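Local coordinates for lysosome-associated membrane glycoprotein 1 (PDB 5GV0) that is a heavily glycosylated lysosomal membrane protein whose membrane-proximal luminal domain probably takes part in assembly of the protein, at residues L25-L30 with R39-S44; C16-M21 with D150-V155. All coordinates share one frame; numbering follows the deposited sequence.

Contact 1: L25-L30 with R39-S44; sequences LNITYL and RAFNIS
Tyr29 OH is gripped by two groups: Arg39 NE donates to it over 2.8 Å, and Asp95 OD1 shares a hydrogen bond with it. The bond from NE is nearly straight (168°), and the hydroxyl lies at the edge of the guanidinium group, in its plane. Arg39 reaches it with a chain extended from CG to NE. Ring and guanidinium planes stand 53° apart, so the two groups do not stack. Tyr29 CG sits between its backbone N and carbonyl carbon (chi1 68°), which brings the hydroxyl across to the partner strand. Asp95 OD2 also forms a salt bridge with Arg39 NH1, so one carboxylate ties both side chains and probably steadies the positive charge.

Both residues sit on the antiparallel hairpin of strands 14-30 and 36-42. Leu25 and Phe41 form a hydrogen-bonded pair, with Leu25 N to Phe41 O and Phe41 N to Leu25 O both 2.8 Å. Ile27 and Arg39 form the next such pair; between these two pairs Asn26 and Ala40 form a non-hydrogen-bonded one, CA to CA 4.6 Å. On the face carrying Leu25, Ile27 and Phe41, the branch methyl Ile27 CG2 meets the edge of the Phe41 ring, 3.5 Å from CE2 and near the ring plane. Farther along, Leu25 CD1 approaches Ile43 CD1 at 4.2 Å.

Leu25 and Ile43 both press on Arg67 and Leu69 of strand 67-76 in the other sheet, while Phe41 and Tyr29 touch Leu93. On its other edge strand 14-30 pairs with strand 133-138, with backbone hydrogen bonds between Asn26 and Ser134 and, just before that strand, between Thr28 and Met132.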
loop_
_atom_site.group_PDB
_atom_site.type_symbol
_atom_site.label_atom_id
_atom_site.label_comp_id
_atom_site.label_asym_id
_atom_site.label_seq_id
_atom_site.Cartn_x
_atom_site.Cartn_y
_atom_site.Cartn_z
ATOM N N LEU A 25 -8.278 4.056 -2.177
ATOM C CA LEU A 25 -8.863 2.895 -2.842
ATOM C C LEU A 25 -9.921 3.360 -3.828
ATOM O O LEU A 25 -10.802 4.132 -3.476
ATOM C CB LEU A 25 -9.472 1.934 -1.827
ATOM C CG LEU A 25 -8.514 1.413 -0.758
ATOM C CD1 LEU A 25 -9.308 0.832 0.389
ATOM C CD2 LEU A 25 -7.591 0.369 -1.357
ATOM N N ASN A 26 -9.826 2.895 -5.064
ATOM C CA ASN A 26 -10.832 3.186 -6.074
ATOM C C ASN A 26 -11.565 1.886 -6.369
ATOM O O ASN A 26 -10.984 0.955 -6.936
ATOM C CB ASN A 26 -10.178 3.775 -7.332
ATOM C CG ASN A 26 -11.181 4.153 -8.414
ATOM O OD1 ASN A 26 -12.140 3.432 -8.677
ATOM N ND2 ASN A 26 -10.942 5.287 -9.062
ATOM N N ILE A 27 -12.824 1.803 -5.954
ATOM C CA ILE A 27 -13.557 0.548 -6.062
ATOM C C ILE A 27 -14.852 0.699 -6.855
ATOM O O ILE A 27 -15.656 1.613 -6.626
ATOM C CB ILE A 27 -13.858 -0.050 -4.663
ATOM C CG1 ILE A 27 -14.548 -1.405 -4.814
ATOM C CG2 ILE A 27 -14.672 0.912 -3.797
ATOM C CD1 ILE A 27 -14.390 -2.296 -3.614
ATOM N N THR A 28 -15.021 -0.196 -7.822
ATOM C CA THR A 28 -16.239 -0.273 -8.608
ATOM C C THR A 28 -17.027 -1.486 -8.138
ATOM O O THR A 28 -16.476 -2.580 -8.054
ATOM C CB THR A 28 -15.925 -0.376 -10.102
ATOM O OG1 THR A 28 -15.186 0.782 -10.512
ATOM C CG2 THR A 28 -17.200 -0.474 -10.919
ATOM N N TYR A 29 -18.303 -1.299 -7.813
ATOM C CA TYR A 29 -19.099 -2.408 -7.304
ATOM C C TYR A 29 -20.584 -2.275 -7.616
ATOM O O TYR A 29 -21.063 -1.212 -8.001
ATOM C CB TYR A 29 -18.893 -2.554 -5.793
ATOM C CG TYR A 29 -19.438 -1.426 -4.940
ATOM C CD1 TYR A 29 -18.710 -0.257 -4.740
ATOM C CD2 TYR A 29 -20.667 -1.547 -4.301
ATOM C CE1 TYR A 29 -19.198 0.761 -3.942
ATOM C CE2 TYR A 29 -21.163 -0.533 -3.502
ATOM C CZ TYR A 29 -20.424 0.618 -3.326
ATOM O OH TYR A 29 -20.902 1.632 -2.532
ATOM N N LEU A 30 -21.295 -3.387 -7.454
ATOM C CA LEU A 30 -22.735 -3.448 -7.664
ATOM C C LEU A 30 -23.487 -3.113 -6.389
ATOM O O LEU A 30 -23.276 -3.747 -5.356
ATOM C CB LEU A 30 -23.140 -4.843 -8.146
ATOM C CG LEU A 30 -22.831 -5.205 -9.596
ATOM C CD1 LEU A 30 -23.124 -6.675 -9.856
ATOM C CD2 LEU A 30 -23.640 -4.325 -10.530
ATOM N N ARG A 39 -16.514 4.395 -6.345
ATOM C CA ARG A 39 -16.244 5.301 -5.232
ATOM C C ARG A 39 -14.779 5.280 -4.829
ATOM O O ARG A 39 -14.081 4.271 -5.001
ATOM C CB ARG A 39 -17.092 4.943 -4.003
ATOM C CG ARG A 39 -18.598 4.906 -4.238
ATOM C CD ARG A 39 -19.337 4.838 -2.901
ATOM N NE ARG A 39 -20.723 4.392 -3.042
ATOM C CZ ARG A 39 -21.733 5.182 -3.387
ATOM N NH1 ARG A 39 -22.958 4.683 -3.490
ATOM N NH2 ARG A 39 -21.517 6.462 -3.642
ATOM N N ALA A 40 -14.320 6.394 -4.276
ATOM C CA ALA A 40 -12.982 6.475 -3.710
ATOM C C ALA A 40 -13.050 6.490 -2.198
ATOM O O ALA A 40 -13.863 7.197 -1.605
ATOM C CB ALA A 40 -12.254 7.705 -4.212
ATOM N N PHE A 41 -12.181 5.700 -1.579
ATOM C CA PHE A 41 -12.042 5.673 -0.133
ATOM C C PHE A 41 -10.605 6.002 0.215
ATOM O O PHE A 41 -9.698 5.201 -0.037
ATOM C CB PHE A 41 -12.439 4.309 0.426
ATOM C CG PHE A 41 -13.880 3.971 0.213
ATOM C CD1 PHE A 41 -14.841 4.399 1.113
ATOM C CD2 PHE A 41 -14.279 3.237 -0.888
ATOM C CE1 PHE A 41 -16.173 4.095 0.915
ATOM C CE2 PHE A 41 -15.613 2.934 -1.085
ATOM C CZ PHE A 41 -16.556 3.368 -0.181
ATOM N N ASN A 42 -10.387 7.186 0.772
ATOM C CA ASN A 42 -9.044 7.577 1.162
ATOM C C ASN A 42 -8.595 6.823 2.399
ATOM O O ASN A 42 -9.366 6.630 3.338
ATOM C CB ASN A 42 -8.968 9.083 1.420
ATOM C CG ASN A 42 -9.085 9.900 0.153
ATOM O OD1 ASN A 42 -8.967 9.371 -0.949
ATOM N ND2 ASN A 42 -9.300 11.200 0.303
ATOM N N ILE A 43 -7.345 6.389 2.395
ATOM C CA ILE A 43 -6.742 5.891 3.614
ATOM C C ILE A 43 -6.564 7.094 4.520
ATOM O O ILE A 43 -5.962 8.097 4.139
ATOM C CB ILE A 43 -5.414 5.200 3.350
ATOM C CG1 ILE A 43 -5.619 3.989 2.438
ATOM C CG2 ILE A 43 -4.772 4.790 4.670
ATOM C CD1 ILE A 43 -6.751 3.079 2.858
ATOM N N SER A 44 -7.135 6.999 5.710
ATOM C CA SER A 44 -7.206 8.125 6.621
ATOM C C SER A 44 -6.046 8.120 7.599
ATOM O O SER A 44 -5.578 7.062 8.006
ATOM C CB SER A 44 -8.530 8.095 7.378
ATOM O OG SER A 44 -8.554 9.080 8.390
#

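Contact 2: C16-M21 with D150-V155; sequences CLLASM and DRFGSV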
loop_
_atom_site.group_PDB
_atom_site.type_symbol
_atom_site.label_atom_id
_atom_site.label_comp_id
_atom_site.label_asym_id
_atom_site.label_seq_id
_atom_site.Cartn_x
_atom_site.Cartn_y
_atom_site.Cartn_z
ATOM N N CYS A 16 11.710 -2.171 9.767
ATOM C CA CYS A 16 11.725 -2.863 8.486
ATOM C C CYS A 16 10.839 -2.179 7.449
ATOM O O CYS A 16 10.801 -2.600 6.301
ATOM C CB CYS A 16 11.288 -4.321 8.649
ATOM S SG CYS A 16 9.535 -4.548 9.020
ATOM N N LEU A 17 10.114 -1.139 7.848
ATOM C CA LEU A 17 9.347 -0.357 6.888
ATOM C C LEU A 17 9.238 1.072 7.365
ATOM O O LEU A 17 8.886 1.314 8.521
ATOM C CB LEU A 17 7.942 -0.937 6.681
ATOM C CG LEU A 17 7.079 -0.289 5.591
ATOM C CD1 LEU A 17 7.502 -0.715 4.186
ATOM C CD2 LEU A 17 5.621 -0.636 5.828
ATOM N N LEU A 18 9.578 2.003 6.483
ATOM C CA LEU A 18 9.286 3.414 6.676
ATOM C C LEU A 18 8.455 3.858 5.504
ATOM O O LEU A 18 8.751 3.497 4.362
ATOM C CB LEU A 18 10.557 4.251 6.750
ATOM C CG LEU A 18 11.467 4.062 7.955
ATOM C CD1 LEU A 18 12.707 4.900 7.760
ATOM C CD2 LEU A 18 10.744 4.466 9.225
ATOM N N ALA A 19 7.413 4.632 5.767
ATOM C CA ALA A 19 6.610 5.149 4.671
ATOM C C ALA A 19 6.004 6.489 5.018
ATOM O O ALA A 19 5.583 6.736 6.154
ATOM C CB ALA A 19 5.523 4.168 4.296
ATOM N N SER A 20 5.983 7.357 4.018
ATOM C CA SER A 20 5.251 8.610 4.066
ATOM C C SER A 20 4.453 8.655 2.783
ATOM O O SER A 20 5.021 8.815 1.697
ATOM C CB SER A 20 6.193 9.806 4.186
ATOM O OG SER A 20 5.456 11.012 4.190
ATOM N N MET A 21 3.144 8.451 2.878
ATOM C CA MET A 21 2.382 8.274 1.656
ATOM C C MET A 21 0.918 8.610 1.799
ATOM O O MET A 21 0.347 8.529 2.892
ATOM C CB MET A 21 2.528 6.835 1.143
ATOM C CG MET A 21 2.113 5.765 2.130
ATOM S SD MET A 21 2.628 4.149 1.514
ATOM C CE MET A 21 2.118 3.108 2.873
ATOM N N ASP A 150 17.396 4.246 11.234
ATOM C CA ASP A 150 15.981 4.585 11.400
ATOM C C ASP A 150 15.497 5.748 10.521
ATOM O O ASP A 150 14.634 6.532 10.919
ATOM C CB ASP A 150 15.700 4.886 12.876
ATOM C CG ASP A 150 15.846 3.659 13.749
ATOM O OD1 ASP A 150 15.230 2.605 13.449
ATOM O OD2 ASP A 150 16.589 3.740 14.737
ATOM N N ARG A 151 16.016 5.823 9.298
ATOM C CA ARG A 151 15.627 6.886 8.380
ATOM C C ARG A 151 15.706 6.411 6.940
ATOM O O ARG A 151 16.332 5.390 6.667
ATOM C CB ARG A 151 16.508 8.119 8.569
ATOM C CG ARG A 151 17.974 7.889 8.237
ATOM C CD ARG A 151 18.757 9.152 8.512
ATOM N NE ARG A 151 20.184 9.012 8.227
ATOM C CZ ARG A 151 21.053 10.003 8.395
ATOM N NH1 ARG A 151 20.622 11.179 8.830
ATOM N NH2 ARG A 151 22.338 9.831 8.125
ATOM N N PHE A 152 15.055 7.143 6.034
ATOM C CA PHE A 152 15.082 6.810 4.612
ATOM C C PHE A 152 16.491 6.855 4.065
ATOM O O PHE A 152 17.250 7.777 4.378
ATOM C CB PHE A 152 14.230 7.777 3.790
ATOM C CG PHE A 152 12.747 7.569 3.924
ATOM C CD1 PHE A 152 12.170 6.342 3.630
ATOM C CD2 PHE A 152 11.925 8.627 4.301
ATOM C CE1 PHE A 152 10.790 6.163 3.739
ATOM C CE2 PHE A 152 10.548 8.456 4.409
ATOM C CZ PHE A 152 9.982 7.223 4.131
ATOM N N GLY A 153 16.818 5.877 3.225
ATOM C CA GLY A 153 18.035 5.931 2.440
ATOM C C GLY A 153 17.878 6.866 1.256
ATOM O O GLY A 153 16.825 7.480 1.055
ATOM N N SER A 154 18.929 6.974 0.455
ATOM C CA SER A 154 18.926 7.879 -0.685
ATOM C C SER A 154 17.772 7.605 -1.642
ATOM O O SER A 154 17.370 6.457 -1.854
ATOM C CB SER A 154 20.246 7.781 -1.432
ATOM O OG SER A 154 21.304 8.154 -0.578
ATOM N N VAL A 155 17.249 8.678 -2.213
ATOM C CA VAL A 155 16.015 8.628 -2.985
ATOM C C VAL A 155 16.182 8.137 -4.423
ATOM O O VAL A 155 17.035 8.626 -5.171
ATOM C CB VAL A 155 15.357 10.023 -3.023
ATOM C CG1 VAL A 155 14.248 10.077 -4.059
ATOM C CG2 VAL A 155 14.825 10.389 -1.645
#
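Leu18 meets the edge of the Phe152 ring where segment 16-21 of strand 14-30 passes the irregular loop that precedes strand 155-157. The strand carries a classic beta bulge, in which Cys16 and Leu17 both face Val9 of strand 5-11, and Cys16 is disulfide-bonded to Cys53.

The tight part is where the Phe152 ring meets the backbone. Its rim, not its face, is turned to the strand: Leu18 O lies near the ring plane, 3.4 Å from Phe152 CE1, and Ala19 CA and Ser20 N lie near the same plane, each 4.0 Å from Phe152 CZ. Leu18 CB packs on Phe152 CE1 at 3.6 Å. With CG anti to its carbonyl carbon (chi1 -74°), Phe152 swings its ring from the loop toward the strand, and the ring also touches Gln141 of strand 140-144.

The outer side is looser. No hydrogen bond joins the two segments, which bury 211 Å² in all, and the exposed Arg151 directs its CB away from the strand. Asp150, also exposed, turns its carboxylate to Thr15 instead, OD1 bonding with Thr15 OG1. Just beyond Phe152 the loop is tied down by Gln143 OE1 at Gly153 N and Ser118 OG at Gly153 O. Inward of the exposed side chains, and as close as the ring contacts, the methyl Leu18 CD1 lies 3.5 Å from Arg151 C.

Overall arrangement
Contacts 1 and 2 use successive parts of strand 14-30, yet their centres lie about 26 Å apart, on opposite sides of the chain's centre. The long strand is their shared element. Contact 1 joins its far part to strand 36-42 within a hairpin, and is nested along the chain inside the loop that contact 2 closes, with 128 residues between its segments, where a late loop returns to the strand's beginning. No active site is involved; the bound sugars are glycans attached to the protein. A glycan sugar lies about 10 Å from the side chain of Leu25, and about 13 Å separates the side chain of Asp150 from the sugar near contact 2.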